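Local coordinates for sensor protein CpxA (Vibrio parahaemolyticus, PDB 3V67) that probably works as a membrane-bound sensor histidine kinase of a two-component system, phosphorylating itself on histidine with ATP, and is seen here as its periplasmic PAS-fold sensor domain, at residues D11-H16 and P94-Y99; R43-R48 and T70-N75; R101-G106 and F123-P128. All blocks are in the same frame, centred on the assembly; numbering follows the deposited sequence.

Interaction 1. Residues D11-H16 and P94-Y99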
loop_
_atom_site.group_PDB
_atom_site.type_symbol
_atom_site.label_atom_id
_atom_site.label_comp_id
_atom_site.label_asym_id
_atom_site.label_seq_id
_atom_site.Cartn_x
_atom_site.Cartn_y
_atom_site.Cartn_z
ATOM N N ASP A 11 2.140 -5.888 5.044
ATOM C CA ASP A 11 0.728 -6.211 5.192
ATOM C C ASP A 11 0.005 -6.103 3.861
ATOM O O ASP A 11 0.333 -5.258 3.031
ATOM C CB ASP A 11 0.067 -5.267 6.199
ATOM C CG ASP A 11 0.366 -5.640 7.635
ATOM O OD1 ASP A 11 1.179 -6.564 7.858
ATOM O OD2 ASP A 11 -0.207 -5.003 8.543
ATOM N N ILE A 12 -0.985 -6.965 3.666
ATOM C CA ILE A 12 -1.866 -6.865 2.515
ATOM C C ILE A 12 -2.983 -5.887 2.851
ATOM O O ILE A 12 -3.595 -5.990 3.915
ATOM C CB ILE A 12 -2.484 -8.230 2.166
ATOM C CG1 ILE A 12 -1.407 -9.317 2.143
ATOM C CG2 ILE A 12 -3.212 -8.167 0.835
ATOM C CD1 ILE A 12 -1.955 -10.718 1.951
ATOM N N PRO A 13 -3.234 -4.921 1.956
ATOM C CA PRO A 13 -4.333 -3.963 2.110
ATOM C C PRO A 13 -5.652 -4.690 2.330
ATOM O O PRO A 13 -5.915 -5.677 1.643
ATOM C CB PRO A 13 -4.352 -3.240 0.762
ATOM C CG PRO A 13 -2.946 -3.311 0.288
ATOM C CD PRO A 13 -2.419 -4.639 0.761
ATOM N N ASP A 14 -6.456 -4.204 3.272
ATOM C CA ASP A 14 -7.682 -4.884 3.698
ATOM C C ASP A 14 -8.621 -5.273 2.560
ATOM O O ASP A 14 -9.240 -6.336 2.600
ATOM C CB ASP A 14 -8.436 -4.035 4.722
ATOM C CG ASP A 14 -7.651 -3.843 6.002
ATOM O OD1 ASP A 14 -6.638 -4.552 6.185
ATOM O OD2 ASP A 14 -8.048 -2.993 6.827
ATOM N N GLU A 15 -8.730 -4.409 1.554
ATOM C CA GLU A 15 -9.573 -4.689 0.398
ATOM C C GLU A 15 -9.015 -5.856 -0.408
ATOM O O GLU A 15 -9.758 -6.742 -0.839
ATOM C CB GLU A 15 -9.711 -3.445 -0.486
ATOM C CG GLU A 15 -8.398 -2.722 -0.778
ATOM C CD GLU A 15 -8.057 -1.670 0.264
ATOM O OE1 GLU A 15 -8.957 -1.286 1.041
ATOM O OE2 GLU A 15 -6.889 -1.227 0.305
ATOM N N HIS A 16 -7.700 -5.851 -0.597
ATOM C CA HIS A 16 -7.024 -6.919 -1.316
ATOM C C HIS A 16 -7.159 -8.237 -0.567
ATOM O O HIS A 16 -7.507 -9.254 -1.161
ATOM C CB HIS A 16 -5.549 -6.573 -1.547
ATOM C CG HIS A 16 -5.333 -5.447 -2.511
ATOM N ND1 HIS A 16 -4.145 -5.263 -3.186
ATOM C CD2 HIS A 16 -6.151 -4.445 -2.913
ATOM C CE1 HIS A 16 -4.241 -4.200 -3.963
ATOM N NE2 HIS A 16 -5.448 -3.684 -3.817
ATOM N N PRO A 94 -0.853 -13.744 6.540
ATOM C CA PRO A 94 -0.662 -13.432 5.121
ATOM C C PRO A 94 0.057 -12.103 4.947
ATOM O O PRO A 94 -0.299 -11.116 5.591
ATOM C CB PRO A 94 -2.094 -13.320 4.590
ATOM C CG PRO A 94 -2.925 -14.092 5.563
ATOM C CD PRO A 94 -2.275 -13.862 6.892
ATOM N N LYS A 95 1.067 -12.089 4.085
ATOM C CA LYS A 95 1.815 -10.876 3.797
ATOM C C LYS A 95 1.998 -10.761 2.292
ATOM O O LYS A 95 1.563 -11.634 1.540
ATOM C CB LYS A 95 3.185 -10.918 4.479
ATOM C CG LYS A 95 3.138 -10.983 6.000
ATOM C CD LYS A 95 2.707 -9.656 6.605
ATOM C CE LYS A 95 2.756 -9.709 8.125
ATOM N NZ LYS A 95 2.409 -8.404 8.744
ATOM N N GLN A 96 2.636 -9.682 1.852
ATOM C CA GLN A 96 2.986 -9.543 0.445
ATOM C C GLN A 96 4.436 -9.105 0.249
ATOM O O GLN A 96 4.990 -8.371 1.066
ATOM C CB GLN A 96 2.021 -8.601 -0.280
ATOM C CG GLN A 96 2.029 -7.170 0.225
ATOM C CD GLN A 96 1.020 -6.295 -0.501
ATOM O OE1 GLN A 96 0.066 -6.795 -1.098
ATOM N NE2 GLN A 96 1.228 -4.984 -0.455
ATOM N N ARG A 97 5.043 -9.577 -0.837
ATOM C CA ARG A 97 6.420 -9.233 -1.179
ATOM C C ARG A 97 6.511 -8.791 -2.636
ATOM O O ARG A 97 5.841 -9.352 -3.504
ATOM C CB ARG A 97 7.351 -10.425 -0.955
ATOM C CG ARG A 97 7.754 -10.652 0.495
ATOM C CD ARG A 97 8.668 -11.864 0.626
ATOM N NE ARG A 97 9.530 -11.772 1.800
ATOM C CZ ARG A 97 9.221 -12.258 2.998
ATOM N NH1 ARG A 97 8.063 -12.876 3.189
ATOM N NH2 ARG A 97 10.073 -12.127 4.006
ATOM N N LEU A 98 7.348 -7.795 -2.906
ATOM C CA LEU A 98 7.504 -7.282 -4.262
ATOM C C LEU A 98 8.739 -7.855 -4.947
ATOM O O LEU A 98 9.857 -7.727 -4.453
ATOM C CB LEU A 98 7.557 -5.753 -4.261
ATOM C CG LEU A 98 7.525 -5.081 -5.636
ATOM C CD1 LEU A 98 6.255 -5.449 -6.384
ATOM C CD2 LEU A 98 7.649 -3.571 -5.494
ATOM N N TYR A 99 8.519 -8.492 -6.091
ATOM C CA TYR A 99 9.593 -9.056 -6.898
ATOM C C TYR A 99 9.694 -8.291 -8.212
ATOM O O TYR A 99 9.001 -8.603 -9.181
ATOM C CB TYR A 99 9.334 -10.540 -7.165
ATOM C CG TYR A 99 9.402 -11.395 -5.921
ATOM C CD1 TYR A 99 10.590 -12.010 -5.548
ATOM C CD2 TYR A 99 8.285 -11.578 -5.114
ATOM C CE1 TYR A 99 10.664 -12.785 -4.413
ATOM C CE2 TYR A 99 8.349 -12.351 -3.977
ATOM C CZ TYR A 99 9.541 -12.955 -3.630
ATOM O OH TYR A 99 9.613 -13.729 -2.493
HETATM O O HOH W 1 -1.300 -8.818 6.285
#
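Asp11 and Lys95 make the charged part of this contact. Their side chains run side by side and point the same way. In both, CG is anti to the carbonyl carbon, and Lys95 bends once more at chi2 (-73°) before running straight to its ammonium. This bend brings the lysine end back to Asp11, although its first bond leads away from segment 11-16. The two form a salt bridge through OD1 and NZ. The modelled separation is too short for its exact length to be trusted. Asp11 is exposed, so the pair lies at the outer side of the contact.

The apolar part centres on Ile12, which is buried. Its CD1 lies 3.7 Å from Pro94 CB, and the two side chains cross at about a right angle. The same CD1 is 3.7 Å from Lys95 O. Ile12 also packs on Tyr17 of helix 14-30 and on Ala105 of strand 102-112.

Gln96 sends its side chain toward the 11-16 segment. CG sits between the backbone N and the carbonyl carbon (chi1 63°), and the chain extends from there. The amide ends beside the Pro13 ring, with Gln96 OE1 3.8 Å from Pro13 CD. On the other branch, Gln96 NE2 is 3.6 Å from Asp11 O.

One water joins the two backbones. It accepts from Ile12 N at 3.2 Å and donates to Pro94 O at 2.6 Å.

Pro13 is at the N-cap position of helix 14-30, and the chain passes here from the edge strand into that helix. Strand 10-11 is antiparallel to strand 95-99, and Gln96 is hydrogen-bonded to Arg10 through the backbone. An N-terminal helix packed beside an antiparallel sheet is in keeping with the PAS fold of extracytoplasmic sensor domains.

Interaction 2. Residues R43-R48 and T70-N75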
loop_
_atom_site.group_PDB
_atom_site.type_symbol
_atom_site.label_atom_id
_atom_site.label_comp_id
_atom_site.label_asym_id
_atom_site.label_seq_id
_atom_site.Cartn_x
_atom_site.Cartn_y
_atom_site.Cartn_z
ATOM N N ARG A 43 -7.688 -27.112 -14.059
ATOM C CA ARG A 43 -8.840 -26.265 -14.375
ATOM C C ARG A 43 -8.642 -24.809 -13.956
ATOM O O ARG A 43 -8.863 -23.894 -14.747
ATOM C CB ARG A 43 -10.106 -26.807 -13.708
ATOM C CG ARG A 43 -10.909 -27.794 -14.538
ATOM C CD ARG A 43 -12.169 -28.206 -13.792
ATOM N NE ARG A 43 -12.997 -29.139 -14.548
ATOM C CZ ARG A 43 -14.064 -29.757 -14.051
ATOM N NH1 ARG A 43 -14.431 -29.543 -12.793
ATOM N NH2 ARG A 43 -14.763 -30.593 -14.808
ATOM N N VAL A 44 -8.240 -24.609 -12.705
ATOM C CA VAL A 44 -8.038 -23.272 -12.153
ATOM C C VAL A 44 -7.025 -22.475 -12.957
ATOM O O VAL A 44 -7.270 -21.327 -13.321
ATOM C CB VAL A 44 -7.586 -23.329 -10.671
ATOM C CG1 VAL A 44 -6.915 -22.028 -10.260
ATOM C CG2 VAL A 44 -8.769 -23.631 -9.766
ATOM N N GLU A 45 -5.893 -23.099 -13.248
ATOM C CA GLU A 45 -4.832 -22.421 -13.983
ATOM C C GLU A 45 -5.139 -22.334 -15.477
ATOM O O GLU A 45 -4.475 -21.606 -16.221
ATOM C CB GLU A 45 -3.499 -23.120 -13.736
ATOM C CG GLU A 45 -3.082 -23.029 -12.271
ATOM C CD GLU A 45 -1.878 -23.880 -11.951
ATOM O OE1 GLU A 45 -0.887 -23.324 -11.431
ATOM O OE2 GLU A 45 -1.925 -25.103 -12.214
ATOM N N GLY A 46 -6.163 -23.066 -15.907
ATOM C CA GLY A 46 -6.561 -23.076 -17.301
ATOM C C GLY A 46 -7.158 -21.767 -17.779
ATOM O O GLY A 46 -7.163 -21.491 -18.976
ATOM N N ASN A 47 -7.661 -20.955 -16.854
ATOM C CA ASN A 47 -8.355 -19.732 -17.242
ATOM C C ASN A 47 -7.451 -18.574 -17.673
ATOM O O ASN A 47 -7.943 -17.535 -18.117
ATOM C CB ASN A 47 -9.339 -19.287 -16.157
ATOM C CG ASN A 47 -10.759 -19.743 -16.442
ATOM O OD1 ASN A 47 -11.123 -19.993 -17.592
ATOM N ND2 ASN A 47 -11.570 -19.853 -15.396
ATOM N N ARG A 48 -6.138 -18.753 -17.554
ATOM C CA ARG A 48 -5.190 -17.740 -18.019
ATOM C C ARG A 48 -4.897 -17.896 -19.507
ATOM O O ARG A 48 -4.614 -18.996 -19.981
ATOM C CB ARG A 48 -3.890 -17.800 -17.224
ATOM C CG ARG A 48 -4.014 -17.271 -15.814
ATOM C CD ARG A 48 -2.659 -17.224 -15.145
ATOM N NE ARG A 48 -1.767 -16.265 -15.787
ATOM C CZ ARG A 48 -1.801 -14.959 -15.553
ATOM N NH1 ARG A 48 -2.689 -14.469 -14.702
ATOM N NH2 ARG A 48 -0.955 -14.143 -16.168
ATOM N N THR A 70 0.947 -26.745 -12.608
ATOM C CA THR A 70 1.330 -27.287 -13.899
ATOM C C THR A 70 2.207 -26.208 -14.499
ATOM O O THR A 70 1.843 -25.038 -14.434
ATOM C CB THR A 70 0.103 -27.482 -14.813
ATOM O OG1 THR A 70 -0.122 -26.283 -15.563
ATOM C CG2 THR A 70 -1.135 -27.800 -13.990
ATOM N N ASP A 71 3.356 -26.557 -15.068
ATOM C CA ASP A 71 4.279 -25.508 -15.509
ATOM C C ASP A 71 3.650 -24.468 -16.446
ATOM O O ASP A 71 3.040 -24.816 -17.455
ATOM C CB ASP A 71 5.529 -26.100 -16.152
ATOM C CG ASP A 71 6.603 -25.060 -16.385
ATOM O OD1 ASP A 71 7.556 -25.002 -15.582
ATOM O OD2 ASP A 71 6.488 -24.292 -17.362
ATOM N N LYS A 72 3.796 -23.193 -16.094
ATOM C CA LYS A 72 3.186 -22.112 -16.867
ATOM C C LYS A 72 4.209 -21.264 -17.635
ATOM O O LYS A 72 5.345 -21.075 -17.191
ATOM C CB LYS A 72 2.303 -21.230 -15.970
ATOM C CG LYS A 72 1.019 -20.737 -16.641
ATOM C CD LYS A 72 0.107 -20.013 -15.657
ATOM C CE LYS A 72 -1.183 -20.789 -15.419
ATOM N NZ LYS A 72 -2.011 -20.182 -14.336
ATOM N N ARG A 73 3.766 -20.759 -18.784
ATOM C CA ARG A 73 4.542 -19.956 -19.735
ATOM C C ARG A 73 5.555 -18.970 -19.135
ATOM O O ARG A 73 6.553 -18.635 -19.774
ATOM C CB ARG A 73 3.577 -19.188 -20.649
ATOM C CG ARG A 73 2.308 -19.951 -21.039
ATOM C CD ARG A 73 1.140 -19.633 -20.104
ATOM N NE ARG A 73 -0.145 -19.955 -20.716
ATOM C CZ ARG A 73 -1.323 -19.772 -20.127
ATOM N NH1 ARG A 73 -1.389 -19.271 -18.898
ATOM N NH2 ARG A 73 -2.442 -20.091 -20.766
ATOM N N SER A 74 5.295 -18.504 -17.916
ATOM C CA SER A 74 6.162 -17.518 -17.277
ATOM C C SER A 74 7.033 -18.112 -16.168
ATOM O O SER A 74 6.544 -18.444 -15.091
ATOM C CB SER A 74 5.333 -16.357 -16.725
ATOM O OG SER A 74 6.171 -15.369 -16.152
ATOM N N ASN A 75 8.329 -18.231 -16.440
ATOM C CA ASN A 75 9.276 -18.764 -15.468
ATOM C C ASN A 75 9.514 -17.801 -14.309
ATOM O O ASN A 75 9.707 -18.221 -13.166
ATOM C CB ASN A 75 10.605 -19.087 -16.151
ATOM C CG ASN A 75 11.015 -20.535 -15.973
ATOM O OD1 ASN A 75 11.646 -20.894 -14.978
ATOM N ND2 ASN A 75 10.660 -21.376 -16.939
#
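Glu45 and Thr70 mark the nearest backbone approach, CA to CA 7.9 Å, between helix 37-46 and an irregular loop, so side chains carry most of the contact. Glu45 and Thr70 slide past each other in opposite directions. Thr70 N gives a weak but nearly straight bond to Glu45 OE2 (3.3 Å, 175°). The other carboxylate oxygen, OE1, is hydrogen-bonded to Thr69 OG1.

Lys72 reaches the Glu45 backbone with its ammonium, where NZ makes a weak bond to Glu45 O at 3.4 Å. NZ also lies 3.1 Å from Arg48 CD, at the edge of the guanidinium. The two chains cross at about a right angle. Arg48 bends at chi3 (65°), and its own NH1 and NH2 bond to Arg55 O and Asp53 O.

Arg73 makes the stronger bond. NH2 donates to Arg48 O at 2.6 Å, from above the carbonyl plane. Carbonyl oxygens thus accept from all three cationic chains, and the Glu45 carboxylate lies near Lys72 alone of them, which probably offsets their mutual repulsion. The arrangement ties helix 37-46 and the residues after it to the loop between strand 67-68 and helix 75-87 of the PAS-fold domain.

Interaction 3. Residues R101-G106 and F123-P128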
loop_
_atom_site.group_PDB
_atom_site.type_symbol
_atom_site.label_atom_id
_atom_site.label_comp_id
_atom_site.label_asym_id
_atom_site.label_seq_id
_atom_site.Cartn_x
_atom_site.Cartn_y
_atom_site.Cartn_z
ATOM N N ARG A 101 8.474 -5.907 -10.332
ATOM C CA ARG A 101 7.191 -5.232 -10.460
ATOM C C ARG A 101 6.057 -6.212 -10.189
ATOM O O ARG A 101 4.887 -5.889 -10.389
ATOM C CB ARG A 101 7.040 -4.633 -11.860
ATOM C CG ARG A 101 7.934 -3.431 -12.135
ATOM C CD ARG A 101 7.276 -2.132 -11.696
ATOM N NE ARG A 101 8.053 -0.961 -12.099
ATOM C CZ ARG A 101 7.968 -0.377 -13.291
ATOM N NH1 ARG A 101 7.140 -0.857 -14.210
ATOM N NH2 ARG A 101 8.714 0.684 -13.568
ATOM N N TYR A 102 6.410 -7.409 -9.731
ATOM C CA TYR A 102 5.426 -8.462 -9.500
ATOM C C TYR A 102 5.214 -8.720 -8.012
ATOM O O TYR A 102 6.061 -9.314 -7.348
ATOM C CB TYR A 102 5.859 -9.750 -10.198
ATOM C CG TYR A 102 4.768 -10.789 -10.334
ATOM C CD1 TYR A 102 3.664 -10.563 -11.147
ATOM C CD2 TYR A 102 4.849 -12.003 -9.662
ATOM C CE1 TYR A 102 2.668 -11.509 -11.279
ATOM C CE2 TYR A 102 3.857 -12.958 -9.790
ATOM C CZ TYR A 102 2.769 -12.705 -10.600
ATOM O OH TYR A 102 1.777 -13.651 -10.734
ATOM N N MET A 103 4.077 -8.268 -7.496
ATOM C CA MET A 103 3.732 -8.468 -6.094
ATOM C C MET A 103 3.129 -9.851 -5.864
ATOM O O MET A 103 2.356 -10.348 -6.682
ATOM C CB MET A 103 2.735 -7.402 -5.636
ATOM C CG MET A 103 2.446 -7.429 -4.144
ATOM S SD MET A 103 3.757 -6.643 -3.192
ATOM C CE MET A 103 3.400 -4.924 -3.516
ATOM N N ILE A 104 3.484 -10.469 -4.745
ATOM C CA ILE A 104 2.935 -11.767 -4.386
ATOM C C ILE A 104 2.381 -11.755 -2.969
ATOM O O ILE A 104 3.076 -11.367 -2.028
ATOM C CB ILE A 104 3.989 -12.871 -4.514
ATOM C CG1 ILE A 104 4.258 -13.161 -5.993
ATOM C CG2 ILE A 104 3.531 -14.128 -3.795
ATOM C CD1 ILE A 104 5.233 -14.277 -6.224
ATOM N N ALA A 105 1.129 -12.182 -2.825
ATOM C CA ALA A 105 0.455 -12.144 -1.532
ATOM C C ALA A 105 -0.020 -13.522 -1.076
ATOM O O ALA A 105 -0.521 -14.315 -1.874
ATOM C CB ALA A 105 -0.716 -11.165 -1.581
ATOM N N GLY A 106 0.137 -13.796 0.214
ATOM C CA GLY A 106 -0.297 -15.056 0.795
ATOM C C GLY A 106 0.505 -15.430 2.030
ATOM O O GLY A 106 1.300 -14.631 2.524
ATOM N N PHE A 123 0.485 -10.721 -8.871
ATOM C CA PHE A 123 -0.060 -9.670 -9.718
ATOM C C PHE A 123 0.967 -8.568 -9.881
ATOM O O PHE A 123 1.577 -8.144 -8.907
ATOM C CB PHE A 123 -1.356 -9.111 -9.124
ATOM C CG PHE A 123 -1.239 -8.688 -7.684
ATOM C CD1 PHE A 123 -0.917 -7.381 -7.354
ATOM C CD2 PHE A 123 -1.465 -9.596 -6.663
ATOM C CE1 PHE A 123 -0.810 -6.991 -6.030
ATOM C CE2 PHE A 123 -1.360 -9.212 -5.336
ATOM C CZ PHE A 123 -1.034 -7.908 -5.020
ATOM N N LYS A 124 1.167 -8.108 -11.110
ATOM C CA LYS A 124 2.156 -7.065 -11.348
ATOM C C LYS A 124 1.726 -5.746 -10.711
ATOM O O LYS A 124 0.549 -5.377 -10.732
ATOM C CB LYS A 124 2.471 -6.902 -12.839
ATOM C CG LYS A 124 1.484 -6.058 -13.625
ATOM C CD LYS A 124 2.212 -4.970 -14.408
ATOM C CE LYS A 124 3.305 -5.551 -15.295
ATOM N NZ LYS A 124 4.095 -4.486 -15.970
ATOM N N TRP A 125 2.693 -5.055 -10.125
ATOM C CA TRP A 125 2.423 -3.854 -9.355
ATOM C C TRP A 125 3.081 -2.657 -10.032
ATOM O O TRP A 125 4.301 -2.621 -10.192
ATOM C CB TRP A 125 2.960 -4.037 -7.938
ATOM C CG TRP A 125 2.379 -3.101 -6.950
ATOM C CD1 TRP A 125 1.058 -2.972 -6.623
ATOM C CD2 TRP A 125 3.085 -2.165 -6.137
ATOM N NE1 TRP A 125 0.897 -2.005 -5.664
ATOM C CE2 TRP A 125 2.133 -1.501 -5.337
ATOM C CE3 TRP A 125 4.435 -1.828 -5.997
ATOM C CZ2 TRP A 125 2.482 -0.507 -4.427
ATOM C CZ3 TRP A 125 4.780 -0.842 -5.088
ATOM C CH2 TRP A 125 3.811 -0.198 -4.314
ATOM N N ASN A 126 2.271 -1.679 -10.425
ATOM C CA ASN A 126 2.748 -0.597 -11.286
ATOM C C ASN A 126 3.047 0.748 -10.643
ATOM O O ASN A 126 2.415 1.749 -10.986
ATOM C CB ASN A 126 1.809 -0.394 -12.471
ATOM C CG ASN A 126 1.991 -1.446 -13.533
ATOM O OD1 ASN A 126 3.110 -1.723 -13.964
ATOM N ND2 ASN A 126 0.893 -2.048 -13.954
ATOM N N GLU A 127 4.056 0.740 -9.769
ATOM C CA GLU A 127 4.774 1.925 -9.274
ATOM C C GLU A 127 4.084 3.271 -9.484
ATOM O O GLU A 127 4.069 3.798 -10.597
ATOM C CB GLU A 127 6.180 1.973 -9.884
ATOM C CG GLU A 127 7.127 2.930 -9.180
ATOM C CD GLU A 127 8.362 2.232 -8.641
ATOM O OE1 GLU A 127 8.530 2.183 -7.403
ATOM O OE2 GLU A 127 9.166 1.729 -9.455
ATOM N N PRO A 128 3.534 3.835 -8.401
ATOM C CA PRO A 128 2.670 5.020 -8.420
ATOM C C PRO A 128 3.327 6.224 -9.079
ATOM O O PRO A 128 4.549 6.369 -8.999
ATOM C CB PRO A 128 2.444 5.310 -6.934
ATOM C CG PRO A 128 2.739 4.033 -6.236
ATOM C CD PRO A 128 3.832 3.395 -7.028
#
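Met103 meets Phe123 on the neighbouring strand and Trp125 just after that strand, and its side chain touches both rings. CB lies over the Phe123 face in a CH-pi contact, 4.0 Å from the ring centroid. CG, set anti to the backbone N (chi1 -173°), lies 3.6 Å from Phe123 CZ. SD turns toward strand 95-99 and packs against Arg97 O. Bends at chi2 and chi3 then swing CE over the indole of Trp125. CE is centred above that face, 4.0 Å from the centroid of the five-membered ring. One methionine thus spans two aromatic faces. Gln96 and Leu98 also touch it.

Ala105 CB meets the Phe123 ring at its edge.

The backbones pair antiparallel. Met103 and Phe123 form a hydrogen-bonded pair: Met103 N donates to Phe123 O at 2.9 Å, and Phe123 N donates to Met103 O at 2.9 Å. A bond from Trp125 N to Arg101 O continues the pairing. It is modelled so short that its length is doubtful.

Between these bonds, Tyr102 and Lys124 form a non-hydrogen-bonded pair, with side chains on the sheet face away from Met103. The Tyr102 ring reaches across to the Phe123 backbone, with Phe123 N over one face, 3.3 Å from Tyr102 CE1. Arg57 and Phe59 also touch Tyr102.

Beyond the strand, Arg101 NE and Glu127 OE2 form a long salt bridge of 3.9 Å. Their guanidinium and carboxylate planes are 82° apart. Glu127 also lies close to the like-charged Glu15 of the second subunit.

The chemistry is therefore split. Paired amides and apolar contacts over ring faces hold the hairpin of strands 102-112 and 115-124 together, while the charges at its open end are loosely matched and probably add little directional grip.

From the N terminus, interaction 1 opens at residues 11-16, at the start of helix 14-30. Interaction 2 follows at 43-48 on the next helix, 37-46, and closes at 70-75, just before helix 75-87. Interaction 1 closes only at 94-99, so its long loop encloses the shorter one. Interaction 3 comes after both and closes the hairpin of strands 102-112 and 115-124. Interactions 1 and 3 touch, because strands 95-99 and 102-112 are sheet neighbours bonded through Arg97 and Ile104. Interaction 2 lies across the chain's centre from interaction 1, their centres about 22 Å apart, and ties helix to loop. All three reach the second subunit.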